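PDB 6OTU: glucose-6-phosphate isomerase from Chlamydia trachomatis D/UW-3/CX, which catalyses the reversible isomerization of glucose-6-phosphate to fructose-6-phosphate, a step of glycolysis and gluconeogenesis. Local coordinates for residues F169-S174 against L464-A469; S271-V276 against E292-A297. All coordinates share one frame; numbering follows the deposited sequence.

Contact 1: residues F169-S174 against L464-A469; sequences FAMQGS and LSPRIA
Met171 lies across Pro466 at a slant, its long flexible chain running from Pro466 to Ala469 along the first turn of helix 466-487. CG sits 4.0 Å from Pro466 CA, SD lies against the ring at CB, and the terminal CE goes on to meet Ala469 CB at 4.1 Å. The chain can reach that far because it is extended beyond CG, with chi2 at 176°. Met171 is thus the bump, laid over Pro466 and Ala469. Separately, Ala170 and Ala469 mark a point of close approach: their methyls face each other at 4.2 Å, and side chains this short let the helices come near, with Ala170 CA and Ala469 CA 6.6 Å apart. Leu464 lays CD2 against the backbone of Ala170, 3.4 Å from Ala170 O. Beyond the end of helix 162-172, Ser174 turns its CB to Pro466 CD, while its OG gives a weak hydrogen bond to Leu464 O at 3.2 Å; the stronger partner of this hydroxyl is Gln410, which also binds Ala170 O. Proline suits the first turn of helix 466-487, where no backbone N-H is needed, and Ser465 just before it is the N-cap, its OG accepting from Ile468 N at 3.1 Å. The contact joins the C-terminal end of helix 162-172 to the start of helix 466-487. Helix 287-303 packs beside both through Phe293 and Glu292, and Phe406 of strand 401-406 lies against Leu464.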
loop_
_atom_site.group_PDB
_atom_site.type_symbol
_atom_site.label_atom_id
_atom_site.label_comp_id
_atom_site.label_asym_id
_atom_site.label_seq_id
_atom_site.Cartn_x
_atom_site.Cartn_y
_atom_site.Cartn_z
ATOM N N PHE A 169 -6.796 14.382 -2.201
ATOM C CA PHE A 169 -7.882 13.526 -1.730
ATOM C C PHE A 169 -8.226 13.790 -0.267
ATOM O O PHE A 169 -9.372 13.570 0.142
ATOM C CB PHE A 169 -7.541 12.052 -1.952
ATOM C CG PHE A 169 -7.584 11.654 -3.396
ATOM C CD1 PHE A 169 -8.777 11.267 -3.989
ATOM C CD2 PHE A 169 -6.440 11.719 -4.183
ATOM C CE1 PHE A 169 -8.812 10.923 -5.334
ATOM C CE2 PHE A 169 -6.478 11.374 -5.528
ATOM C CZ PHE A 169 -7.654 10.979 -6.100
ATOM N N ALA A 170 -7.273 14.272 0.531
ATOM C CA ALA A 170 -7.599 14.573 1.925
ATOM C C ALA A 170 -8.606 15.708 2.015
ATOM O O ALA A 170 -9.500 15.694 2.871
ATOM C CB ALA A 170 -6.338 14.934 2.703
ATOM N N MET A 171 -8.474 16.693 1.141
ATOM C CA MET A 171 -9.298 17.886 1.192
ATOM C C MET A 171 -10.550 17.785 0.344
ATOM O O MET A 171 -11.450 18.625 0.502
ATOM C CB MET A 171 -8.492 19.097 0.725
ATOM C CG MET A 171 -7.361 19.451 1.628
ATOM S SD MET A 171 -6.398 20.813 0.941
ATOM C CE MET A 171 -4.897 20.526 1.867
ATOM N N GLN A 172 -10.604 16.806 -0.568
ATOM C CA GLN A 172 -11.731 16.672 -1.484
ATOM C C GLN A 172 -13.077 16.664 -0.756
ATOM O O GLN A 172 -14.059 17.202 -1.268
ATOM C CB GLN A 172 -11.543 15.396 -2.297
ATOM C CG GLN A 172 -12.354 15.279 -3.553
ATOM C CD GLN A 172 -12.136 13.920 -4.220
ATOM O OE1 GLN A 172 -12.196 12.872 -3.564
ATOM N NE2 GLN A 172 -11.869 13.933 -5.522
ATOM N N GLY A 173 -13.136 16.089 0.452
ATOM C CA GLY A 173 -14.396 15.981 1.165
ATOM C C GLY A 173 -14.841 17.248 1.863
ATOM O O GLY A 173 -16.019 17.364 2.222
ATOM N N SER A 174 -13.932 18.201 2.053
ATOM C CA SER A 174 -14.228 19.432 2.769
ATOM C C SER A 174 -14.507 20.616 1.856
ATOM O O SER A 174 -15.234 21.522 2.260
ATOM C CB SER A 174 -13.065 19.806 3.700
ATOM O OG SER A 174 -12.469 18.669 4.277
ATOM N N LEU A 464 -11.399 16.034 9.482
ATOM C CA LEU A 464 -10.392 16.281 8.469
ATOM C C LEU A 464 -10.759 17.550 7.710
ATOM O O LEU A 464 -11.912 17.742 7.316
ATOM C CB LEU A 464 -10.283 15.077 7.524
ATOM C CG LEU A 464 -9.219 15.089 6.415
ATOM C CD1 LEU A 464 -7.827 15.396 6.966
ATOM C CD2 LEU A 464 -9.211 13.776 5.646
ATOM N N SER A 465 -9.782 18.422 7.523
ATOM C CA SER A 465 -9.995 19.716 6.891
ATOM C C SER A 465 -8.696 20.110 6.204
ATOM O O SER A 465 -7.670 19.442 6.370
ATOM C CB SER A 465 -10.399 20.767 7.926
ATOM O OG SER A 465 -9.335 20.963 8.847
ATOM N N PRO A 466 -8.717 21.180 5.399
ATOM C CA PRO A 466 -7.434 21.696 4.879
ATOM C C PRO A 466 -6.414 21.955 5.976
ATOM O O PRO A 466 -5.262 21.523 5.865
ATOM C CB PRO A 466 -7.847 22.988 4.154
ATOM C CG PRO A 466 -9.234 22.707 3.687
ATOM C CD PRO A 466 -9.874 21.802 4.732
ATOM N N ARG A 467 -6.814 22.640 7.048
ATOM C CA ARG A 467 -5.880 22.948 8.130
ATOM C C ARG A 467 -5.333 21.674 8.765
ATOM O O ARG A 467 -4.112 21.509 8.911
ATOM C CB ARG A 467 -6.571 23.816 9.185
ATOM C CG ARG A 467 -5.652 24.168 10.329
ATOM C CD ARG A 467 -6.216 25.227 11.259
ATOM N NE ARG A 467 -5.247 25.518 12.315
ATOM C CZ ARG A 467 -4.518 26.630 12.385
ATOM N NH1 ARG A 467 -4.657 27.589 11.468
ATOM N NH2 ARG A 467 -3.661 26.793 13.387
ATOM N N ILE A 468 -6.230 20.745 9.118
ATOM C CA ILE A 468 -5.828 19.503 9.770
ATOM C C ILE A 468 -4.965 18.653 8.835
ATOM O O ILE A 468 -3.995 18.020 9.273
ATOM C CB ILE A 468 -7.071 18.738 10.266
ATOM C CG1 ILE A 468 -7.741 19.488 11.417
ATOM C CG2 ILE A 468 -6.697 17.321 10.692
ATOM C CD1 ILE A 468 -6.918 19.519 12.702
ATOM N N ALA A 469 -5.303 18.618 7.540
ATOM C CA ALA A 469 -4.436 17.952 6.568
ATOM C C ALA A 469 -3.028 18.531 6.602
ATOM O O ALA A 469 -2.041 17.784 6.594
ATOM C CB ALA A 469 -5.015 18.068 5.156
#

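Contact 2: residues S271-V276 against E292-A297; sequences SATSMV and EFLQGA
Thr273 meets the ring of Phe293 with its methyl, the two side chains crossing at about a right angle. CG2 comes within 3.7 Å of Phe293 CZ on an oblique approach, and CE2 is almost as near. The ring edge has a different neighbour: Ala272 O lies close to the ring plane, 3.6 Å from Phe293 CE2. Phe293 reaches both because its CG stands anti to the backbone N (chi1 165°). Phenylalanine suits the place, since its slightly positive C-H edge can face a carbonyl oxygen while the apolar ring also accepts the threonine methyl. One turn further along helix 287-303, Ala297 sends its single methyl toward the same Thr273 CG2, at 4.1 Å. Leu294 meets other atoms of that residue, its branched end carrying CD2 to 3.3 Å from Thr273 O and 3.8 Å from Thr273 CB.

The chain that receives these groups is a type I beta turn from Ser271 to Ser274. Ser271 O takes both Ser274 N and, at 2.6 Å, Ser274 OG, the hydroxyl lying in the carbonyl plane on a lone pair. The same OG accepts from Val276 N, so Ser274 closes the turn and N-caps helix 275-285. Ser271 OG bonds Gly268 O, a residue of the glucose-6-phosphate pocket, and the Ala272 side chain is about 11 Å from the bound sugar phosphate.

Threonine suits its place by being two-sided. With chi1 at 61°, CG2 goes to the helix while OG1 bonds Thr111 and Arg112 outside the two segments. The contact itself is made of van der Waals and C-H to carbonyl approaches: Ser271 O and Ser274 OG are served within the turn, Thr273 OG1 by outside partners, and residues 292-297 offer the turn carbon only.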
loop_
_atom_site.group_PDB
_atom_site.type_symbol
_atom_site.label_atom_id
_atom_site.label_comp_id
_atom_site.label_asym_id
_atom_site.label_seq_id
_atom_site.Cartn_x
_atom_site.Cartn_y
_atom_site.Cartn_z
ATOM N N SER A 271 7.738 18.643 -0.363
ATOM C CA SER A 271 7.429 19.810 -1.184
ATOM C C SER A 271 5.932 20.077 -1.355
ATOM O O SER A 271 5.563 21.016 -2.073
ATOM C CB SER A 271 8.102 19.665 -2.555
ATOM O OG SER A 271 7.475 18.656 -3.316
ATOM N N ALA A 272 5.063 19.296 -0.705
ATOM C CA ALA A 272 3.624 19.476 -0.888
ATOM C C ALA A 272 3.146 20.864 -0.454
ATOM O O ALA A 272 2.146 21.351 -0.986
ATOM C CB ALA A 272 2.851 18.393 -0.132
ATOM N N THR A 273 3.830 21.520 0.492
ATOM C CA THR A 273 3.448 22.877 0.887
ATOM C C THR A 273 4.068 23.962 0.006
ATOM O O THR A 273 3.786 25.148 0.224
ATOM C CB THR A 273 3.836 23.173 2.337
ATOM O OG1 THR A 273 5.261 23.073 2.479
ATOM C CG2 THR A 273 3.138 22.237 3.308
ATOM N N SER A 274 4.924 23.594 -0.947
ATOM C CA SER A 274 5.455 24.545 -1.909
ATOM C C SER A 274 4.487 24.622 -3.092
ATOM O O SER A 274 3.367 24.105 -3.040
ATOM C CB SER A 274 6.865 24.145 -2.350
ATOM O OG SER A 274 6.843 23.002 -3.187
ATOM N N MET A 275 4.913 25.255 -4.186
ATOM C CA MET A 275 4.067 25.281 -5.370
ATOM C C MET A 275 3.865 23.896 -5.992
ATOM O O MET A 275 2.986 23.751 -6.850
ATOM C CB MET A 275 4.652 26.242 -6.399
ATOM C CG MET A 275 4.752 27.696 -5.910
ATOM S SD MET A 275 3.194 28.384 -5.283
ATOM C CE MET A 275 2.157 28.109 -6.693
ATOM N N VAL A 276 4.655 22.889 -5.588
ATOM C CA VAL A 276 4.421 21.513 -6.021
ATOM C C VAL A 276 2.995 21.076 -5.682
ATOM O O VAL A 276 2.303 20.454 -6.504
ATOM C CB VAL A 276 5.464 20.571 -5.392
ATOM C CG1 VAL A 276 5.101 19.096 -5.662
ATOM C CG2 VAL A 276 6.843 20.901 -5.913
ATOM N N GLU A 292 -5.114 27.885 4.146
ATOM C CA GLU A 292 -5.494 27.175 5.364
ATOM C C GLU A 292 -4.626 25.945 5.564
ATOM O O GLU A 292 -4.209 25.643 6.690
ATOM C CB GLU A 292 -6.964 26.774 5.315
ATOM C CG GLU A 292 -7.911 27.939 5.277
ATOM C CD GLU A 292 -9.352 27.492 5.206
ATOM O OE1 GLU A 292 -10.240 28.372 5.129
ATOM O OE2 GLU A 292 -9.593 26.259 5.226
ATOM N N PHE A 293 -4.359 25.220 4.474
ATOM C CA PHE A 293 -3.428 24.095 4.496
ATOM C C PHE A 293 -2.045 24.526 4.985
ATOM O O PHE A 293 -1.425 23.827 5.796
ATOM C CB PHE A 293 -3.376 23.504 3.085
ATOM C CG PHE A 293 -2.225 22.571 2.816
ATOM C CD1 PHE A 293 -2.131 21.346 3.459
ATOM C CD2 PHE A 293 -1.284 22.892 1.849
ATOM C CE1 PHE A 293 -1.093 20.450 3.165
ATOM C CE2 PHE A 293 -0.240 22.030 1.560
ATOM C CZ PHE A 293 -0.143 20.793 2.220
ATOM N N LEU A 294 -1.548 25.681 4.503
ATOM C CA LEU A 294 -0.253 26.190 4.958
ATOM C C LEU A 294 -0.287 26.567 6.436
ATOM O O LEU A 294 0.678 26.307 7.166
ATOM C CB LEU A 294 0.192 27.407 4.126
ATOM C CG LEU A 294 0.535 27.258 2.637
ATOM C CD1 LEU A 294 1.241 28.513 2.055
ATOM C CD2 LEU A 294 1.337 25.972 2.354
ATOM N N GLN A 295 -1.373 27.203 6.895
ATOM C CA GLN A 295 -1.449 27.575 8.306
ATOM C C GLN A 295 -1.411 26.343 9.207
ATOM O O GLN A 295 -0.778 26.366 10.269
ATOM C CB GLN A 295 -2.703 28.407 8.567
ATOM C CG GLN A 295 -2.637 29.784 7.912
ATOM C CD GLN A 295 -3.957 30.536 7.968
ATOM O OE1 GLN A 295 -5.032 29.964 7.761
ATOM N NE2 GLN A 295 -3.881 31.833 8.246
ATOM N N GLY A 296 -2.039 25.241 8.781
ATOM C CA GLY A 296 -1.992 24.024 9.584
ATOM C C GLY A 296 -0.590 23.457 9.710
ATOM O O GLY A 296 -0.169 23.037 10.790
ATOM N N ALA A 297 0.155 23.444 8.610
ATOM C CA ALA A 297 1.547 23.011 8.660
ATOM C C ALA A 297 2.402 23.959 9.510
ATOM O O ALA A 297 3.150 23.518 10.394
ATOM C CB ALA A 297 2.089 22.894 7.238
#

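Contacts 1 and 2 have centres about 12 Å apart and touch directly: Met171 CE reaches Phe293 CD1 at 3.3 Å, and Arg467 lies along Gln295 and Gly296. Along the chain, residues 169-174 come first, then both segments of contact 2, and last 464-469. Helix 287-303 serves both contacts, Phe293 packing on Met171 and Glu292 on Pro466. Helix 162-172 follows a strand of the five-stranded parallel sheet and helix 466-487 one of the six-stranded mixed sheet, consistent with a place where the two sheet-bearing parts of the isomerase meet. Both contacts lie outside the annotated active-site residues, though segment 271-276 comes close to the substrate pocket.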